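Local coordinates for phosphoribosyl-aminoimidazole carboxylase (Aspergillus clavatus, PDB 3K5I), which probably carboxylates 5-aminoimidazole ribonucleotide to its N5-carboxyamino form at the expense of ATP, as an ATP-grasp enzyme of purine biosynthesis, at residues Cys351-Tyr363 against Arg372-Met384. Numbering follows the deposited sequence. Where two conformers were deposited one is given.
Sequences CALSIPNASIHLY and RKMGHITVTAPTM. With AIR (5-aminoimidazole ribonucleotide), chain I.
Tyr363 and His376 are joined by a hydrogen bond between their side chains, the phenol OH lying 2.7 Å from His376 ND1 at the edge of the imidazole; tyrosine suits the place because its hydroxyl can pair with a ring nitrogen while its ring packs on backbone. Gly375 CA sits over the centre of the Tyr363 ring in a CH-pi contact, 3.4 Å from the centroid, and with no side chain on Gly375 the two strands draw close here. His361 lies in an offset stack on His376, centroids 4.2 Å apart and planes only 12° from parallel. The imidazole of His376 reaches both partners because its CG stands between the backbone N and carbonyl carbon (chi1 77°). His297 also stacks on His376, and Glu301 hydrogen-bonds both His361 NE2 and Ser359 OG.

Beneath these rings the strands are tied by paired backbone bonds at Ser359 with Thr378 and at His361 with His376; Ser359 N to Thr378 O, at 2.7 Å, is almost straight. Past the end of strand 358-362, a weak backbone bond from Thr380 N to Asn357 O is reinforced by Asn357 ND2, which donates to Thr380 O at 3.2 Å from above the carbonyl plane. Asparagine tolerates the positive phi (61°) of this type II turn.

The other face is aliphatic. Ile377 CD1 reaches Ala352 CB at 3.7 Å and also meets Ile360 CG1, while Val379 CG2 presses tightly on Ala358 CB at 3.5 Å; small alanines let the branched residues pack close.

Just before strand 373-380, beside the Tyr363 end, the extended Arg372 grips the AIR phosphate with two nearly straight bonds, NE to O6 and NH2 to O8. Together 358-362 and 373-380 form an antiparallel beta hairpin, with a classic bulge at Met374 and Gly375 opposite Ile336; 358-362 is outermost within this chain, but Leu362 hydrogen-bonds to the second subunit, and 373-380 leads directly from the AIR pocket.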
loop_
_atom_site.group_PDB
_atom_site.type_symbol
_atom_site.label_atom_id
_atom_site.label_comp_id
_atom_site.label_asym_id
_atom_site.label_seq_id
_atom_site.Cartn_x
_atom_site.Cartn_y
_atom_site.Cartn_z
ATOM N N CYS A 351 8.481 -6.365 16.735
ATOM C CA CYS A 351 7.516 -6.125 17.773
ATOM C C CYS A 351 6.218 -5.601 17.144
ATOM O O CYS A 351 5.095 -5.981 17.569
ATOM C CB CYS A 351 8.104 -5.025 18.632
ATOM S SG CYS A 351 6.827 -4.492 19.825
ATOM N N ALA A 352 6.390 -4.761 16.107
ATOM C CA ALA A 352 5.235 -4.171 15.413
ATOM C C ALA A 352 4.347 -5.263 14.813
ATOM O O ALA A 352 3.137 -5.059 14.644
ATOM C CB ALA A 352 5.718 -3.202 14.308
ATOM N N LEU A 353 4.946 -6.412 14.467
ATOM C CA LEU A 353 4.147 -7.480 13.870
ATOM C C LEU A 353 3.025 -7.833 14.823
ATOM O O LEU A 353 1.970 -8.353 14.432
ATOM C CB LEU A 353 4.989 -8.727 13.660
ATOM C CG LEU A 353 5.918 -8.728 12.465
ATOM C CD1 LEU A 353 6.770 -10.006 12.638
ATOM C CD2 LEU A 353 5.184 -8.703 11.134
ATOM N N SER A 354 3.237 -7.563 16.110
ATOM C CA SER A 354 2.171 -7.919 17.050
ATOM C C SER A 354 1.308 -6.793 17.552
ATOM O O SER A 354 0.537 -7.034 18.465
ATOM C CB SER A 354 2.789 -8.417 18.359
ATOM O OG SER A 354 3.169 -9.764 18.262
ATOM N N ILE A 355 1.474 -5.567 17.082
ATOM C CA ILE A 355 0.615 -4.492 17.597
ATOM C C ILE A 355 -0.699 -4.580 16.818
ATOM O O ILE A 355 -0.682 -4.831 15.607
ATOM C CB ILE A 355 1.325 -3.180 17.456
ATOM C CG1 ILE A 355 2.681 -3.314 18.152
ATOM C CG2 ILE A 355 0.416 -2.082 17.918
ATOM C CD1 ILE A 355 2.700 -3.293 19.728
ATOM N N PRO A 356 -1.857 -4.458 17.475
ATOM C CA PRO A 356 -3.049 -4.623 16.625
ATOM C C PRO A 356 -3.058 -3.389 15.710
ATOM O O PRO A 356 -2.631 -2.329 16.152
ATOM C CB PRO A 356 -4.253 -4.625 17.611
ATOM C CG PRO A 356 -3.648 -4.699 19.002
ATOM C CD PRO A 356 -2.150 -4.442 18.934
ATOM N N ASN A 357 -3.582 -3.492 14.486
ATOM C CA ASN A 357 -3.704 -2.328 13.572
ATOM C C ASN A 357 -2.485 -1.584 13.123
ATOM O O ASN A 357 -2.567 -0.458 12.649
ATOM C CB ASN A 357 -4.624 -1.277 14.206
ATOM C CG ASN A 357 -5.996 -1.854 14.451
ATOM O OD1 ASN A 357 -6.236 -3.006 14.030
ATOM N ND2 ASN A 357 -6.895 -1.090 15.080
ATOM N N ALA A 358 -1.344 -2.239 13.255
ATOM C CA ALA A 358 -0.124 -1.571 12.933
ATOM C C ALA A 358 0.351 -1.889 11.533
ATOM O O ALA A 358 0.540 -3.055 11.178
ATOM C CB ALA A 358 0.885 -1.997 13.994
ATOM N N SER A 359 0.546 -0.845 10.728
ATOM C CA SER A 359 0.988 -1.099 9.372
ATOM C C SER A 359 2.481 -0.855 9.379
ATOM O O SER A 359 2.918 0.223 9.765
ATOM C CB SER A 359 0.241 -0.154 8.420
ATOM O OG SER A 359 0.872 0.039 7.171
ATOM N N ILE A 360 3.226 -1.877 8.959
ATOM C CA ILE A 360 4.677 -1.771 8.944
ATOM C C ILE A 360 5.286 -1.383 7.604
ATOM O O ILE A 360 4.937 -1.970 6.618
ATOM C CB ILE A 360 5.316 -3.107 9.374
ATOM C CG1 ILE A 360 4.812 -3.537 10.784
ATOM C CG2 ILE A 360 6.819 -3.022 9.162
ATOM C CD1 ILE A 360 4.622 -4.993 11.229
ATOM N N HIS A 361 6.203 -0.413 7.589
ATOM C CA HIS A 361 6.849 0.018 6.379
ATOM C C HIS A 361 8.311 0.060 6.654
ATOM O O HIS A 361 8.754 0.982 7.357
ATOM C CB HIS A 361 6.449 1.485 6.078
ATOM C CG HIS A 361 4.992 1.659 5.786
ATOM N ND1 HIS A 361 4.535 1.972 4.524
ATOM C CD2 HIS A 361 3.896 1.562 6.586
ATOM C CE1 HIS A 361 3.212 2.032 4.555
ATOM N NE2 HIS A 361 2.802 1.782 5.786
ATOM N N LEU A 362 9.053 -0.857 6.048
ATOM C CA LEU A 362 10.520 -0.850 6.168
ATOM C C LEU A 362 10.955 -0.265 4.816
ATOM O O LEU A 362 10.412 -0.590 3.750
ATOM C CB LEU A 362 11.094 -2.281 6.238
ATOM C CG LEU A 362 10.690 -2.901 7.574
ATOM C CD1 LEU A 362 10.883 -4.423 7.657
ATOM C CD2 LEU A 362 11.506 -2.167 8.651
ATOM N N TYR A 363 11.984 0.578 4.886
ATOM C CA TYR A 363 12.576 1.268 3.745
ATOM C C TYR A 363 13.571 0.549 2.814
ATOM O O TYR A 363 13.913 1.146 1.778
ATOM C CB TYR A 363 13.270 2.550 4.214
ATOM C CG TYR A 363 12.221 3.481 4.850
ATOM C CD1 TYR A 363 12.598 4.539 5.669
ATOM C CD2 TYR A 363 10.848 3.284 4.644
ATOM C CE1 TYR A 363 11.614 5.307 6.314
ATOM C CE2 TYR A 363 9.847 4.098 5.274
ATOM C CZ TYR A 363 10.242 5.120 6.097
ATOM O OH TYR A 363 9.323 5.987 6.730
ATOM N N ARG A 372 19.447 6.911 11.881
ATOM C CA ARG A 372 18.964 6.759 10.504
ATOM C C ARG A 372 17.555 6.218 10.498
ATOM O O ARG A 372 17.224 5.208 11.155
ATOM C CB ARG A 372 19.874 5.925 9.583
ATOM C CG ARG A 372 20.012 6.300 8.117
ATOM C CD ARG A 372 20.668 5.191 7.265
ATOM N NE ARG A 372 20.452 5.423 5.830
ATOM C CZ ARG A 372 20.707 4.619 4.803
ATOM N NH1 ARG A 372 21.300 3.469 5.041
ATOM N NH2 ARG A 372 20.392 4.986 3.555
ATOM N N LYS A 373 16.762 6.945 9.708
ATOM C CA LYS A 373 15.369 6.616 9.443
ATOM C C LYS A 373 15.345 5.380 8.526
ATOM O O LYS A 373 15.656 5.438 7.324
ATOM C CB LYS A 373 14.544 7.752 8.787
ATOM C CG LYS A 373 14.272 8.949 9.689
ATOM C CD LYS A 373 13.487 10.035 8.973
ATOM C CE LYS A 373 13.356 11.263 9.897
ATOM N NZ LYS A 373 12.671 12.417 9.167
ATOM N N MET A 374 14.945 4.283 9.145
ATOM C CA MET A 374 14.893 3.000 8.516
ATOM C C MET A 374 13.559 2.395 8.144
ATOM O O MET A 374 13.499 1.375 7.428
ATOM C CB MET A 374 15.554 2.108 9.575
ATOM C CG MET A 374 17.027 2.520 9.891
ATOM S SD MET A 374 18.106 2.712 8.472
ATOM C CE MET A 374 18.361 1.034 7.573
ATOM N N GLY A 375 12.475 3.002 8.624
ATOM C CA GLY A 375 11.174 2.485 8.297
ATOM C C GLY A 375 10.214 3.257 9.263
ATOM O O GLY A 375 10.654 4.164 9.945
ATOM N N HIS A 376 8.917 2.960 9.269
ATOM C CA HIS A 376 7.887 3.564 10.114
ATOM C C HIS A 376 6.763 2.575 10.275
ATOM O O HIS A 376 6.628 1.665 9.465
ATOM C CB HIS A 376 7.372 4.922 9.636
ATOM C CG HIS A 376 6.407 4.860 8.478
ATOM N ND1 HIS A 376 6.824 5.061 7.179
ATOM C CD2 HIS A 376 5.055 4.705 8.415
ATOM C CE1 HIS A 376 5.781 5.032 6.365
ATOM N NE2 HIS A 376 4.690 4.805 7.088
ATOM N N ILE A 377 6.013 2.749 11.365
ATOM C CA ILE A 377 4.884 1.893 11.689
ATOM C C ILE A 377 3.757 2.874 11.842
ATOM O O ILE A 377 3.905 3.948 12.462
ATOM C CB ILE A 377 4.887 1.321 13.100
ATOM C CG1 ILE A 377 6.232 0.676 13.368
ATOM C CG2 ILE A 377 3.720 0.286 13.249
ATOM C CD1 ILE A 377 6.592 -0.238 12.244
ATOM N N THR A 378 2.632 2.508 11.248
ATOM C CA THR A 378 1.512 3.428 11.414
ATOM C C THR A 378 0.392 2.642 12.080
ATOM O O THR A 378 -0.028 1.619 11.544
ATOM C CB THR A 378 0.970 4.044 10.066
ATOM O OG1 THR A 378 1.865 5.007 9.545
ATOM C CG2 THR A 378 -0.286 4.874 10.322
ATOM N N VAL A 379 -0.116 3.160 13.189
ATOM C CA VAL A 379 -1.259 2.465 13.845
ATOM C C VAL A 379 -2.587 3.265 13.806
ATOM O O VAL A 379 -2.653 4.461 14.160
ATOM C CB VAL A 379 -0.877 2.095 15.294
ATOM C CG1 VAL A 379 -2.020 1.457 16.053
ATOM C CG2 VAL A 379 0.289 1.173 15.250
ATOM N N THR A 380 -3.663 2.628 13.346
ATOM C CA THR A 380 -4.943 3.356 13.271
ATOM C C THR A 380 -5.896 2.847 14.382
ATOM O O THR A 380 -5.619 1.881 15.087
ATOM C CB THR A 380 -5.597 2.990 11.945
ATOM O OG1 THR A 380 -5.664 1.560 11.856
ATOM C CG2 THR A 380 -4.718 3.402 10.813
ATOM N N ALA A 381 -7.043 3.489 14.530
ATOM C CA ALA A 381 -8.031 3.063 15.500
ATOM C C ALA A 381 -9.200 4.023 15.424
ATOM O O ALA A 381 -9.041 5.181 15.011
ATOM C CB ALA A 381 -7.503 2.853 16.881
ATOM N N PRO A 382 -10.396 3.533 15.769
ATOM C CA PRO A 382 -11.559 4.416 15.645
ATOM C C PRO A 382 -11.392 5.622 16.555
ATOM O O PRO A 382 -12.056 6.592 16.313
ATOM C CB PRO A 382 -12.764 3.543 16.023
ATOM C CG PRO A 382 -12.203 2.100 16.269
ATOM C CD PRO A 382 -10.758 2.105 15.800
ATOM N N THR A 383 -10.525 5.544 17.579
ATOM C CA THR A 383 -10.263 6.617 18.547
ATOM C C THR A 383 -8.758 6.756 18.833
ATOM O O THR A 383 -7.979 5.795 18.728
ATOM C CB THR A 383 -10.945 6.386 19.941
ATOM O OG1 THR A 383 -10.471 5.139 20.453
ATOM C CG2 THR A 383 -12.499 6.283 19.847
ATOM N N MET A 384 -8.330 7.945 19.245
ATOM C CA MET A 384 -6.899 8.130 19.484
ATOM C C MET A 384 -6.565 7.273 20.692
ATOM O O MET A 384 -5.585 6.518 20.745
ATOM C CB MET A 384 -6.745 9.626 19.849
ATOM C CG MET A 384 -5.374 10.250 19.677
ATOM S SD MET A 384 -4.273 9.644 18.319
ATOM C CE MET A 384 -4.466 11.165 17.241
HETATM N N1 AIR I . 14.387 12.635 2.732
HETATM C C2 AIR I . 14.532 13.714 1.909
HETATM N N3 AIR I . 14.693 14.882 2.526
HETATM C C4 AIR I . 14.599 14.529 3.860
HETATM C C5 AIR I . 14.421 13.156 4.015
HETATM N N6 AIR I . 14.302 12.383 5.141
HETATM C "C1'" AIR I . 14.279 11.177 2.488
HETATM C "C2'" AIR I . 14.273 10.796 0.990
HETATM C "C3'" AIR I . 15.792 10.962 0.807
HETATM C "C4'" AIR I . 16.265 10.114 1.991
HETATM O "O4'" AIR I . 15.470 10.668 3.057
HETATM O "O2'" AIR I . 13.706 9.537 0.573
HETATM O "O3'" AIR I . 16.154 10.567 -0.498
HETATM C "C5'" AIR I . 17.429 9.199 2.321
HETATM O "O5'" AIR I . 18.036 9.476 3.615
HETATM P P AIR I . 19.342 8.626 4.043
HETATM O O6 AIR I . 19.060 7.797 5.410
HETATM O O7 AIR I . 20.382 9.683 4.187
HETATM O O8 AIR I . 19.624 7.654 2.920
HETATM O O HOH W 1 -3.136 0.560 10.011
#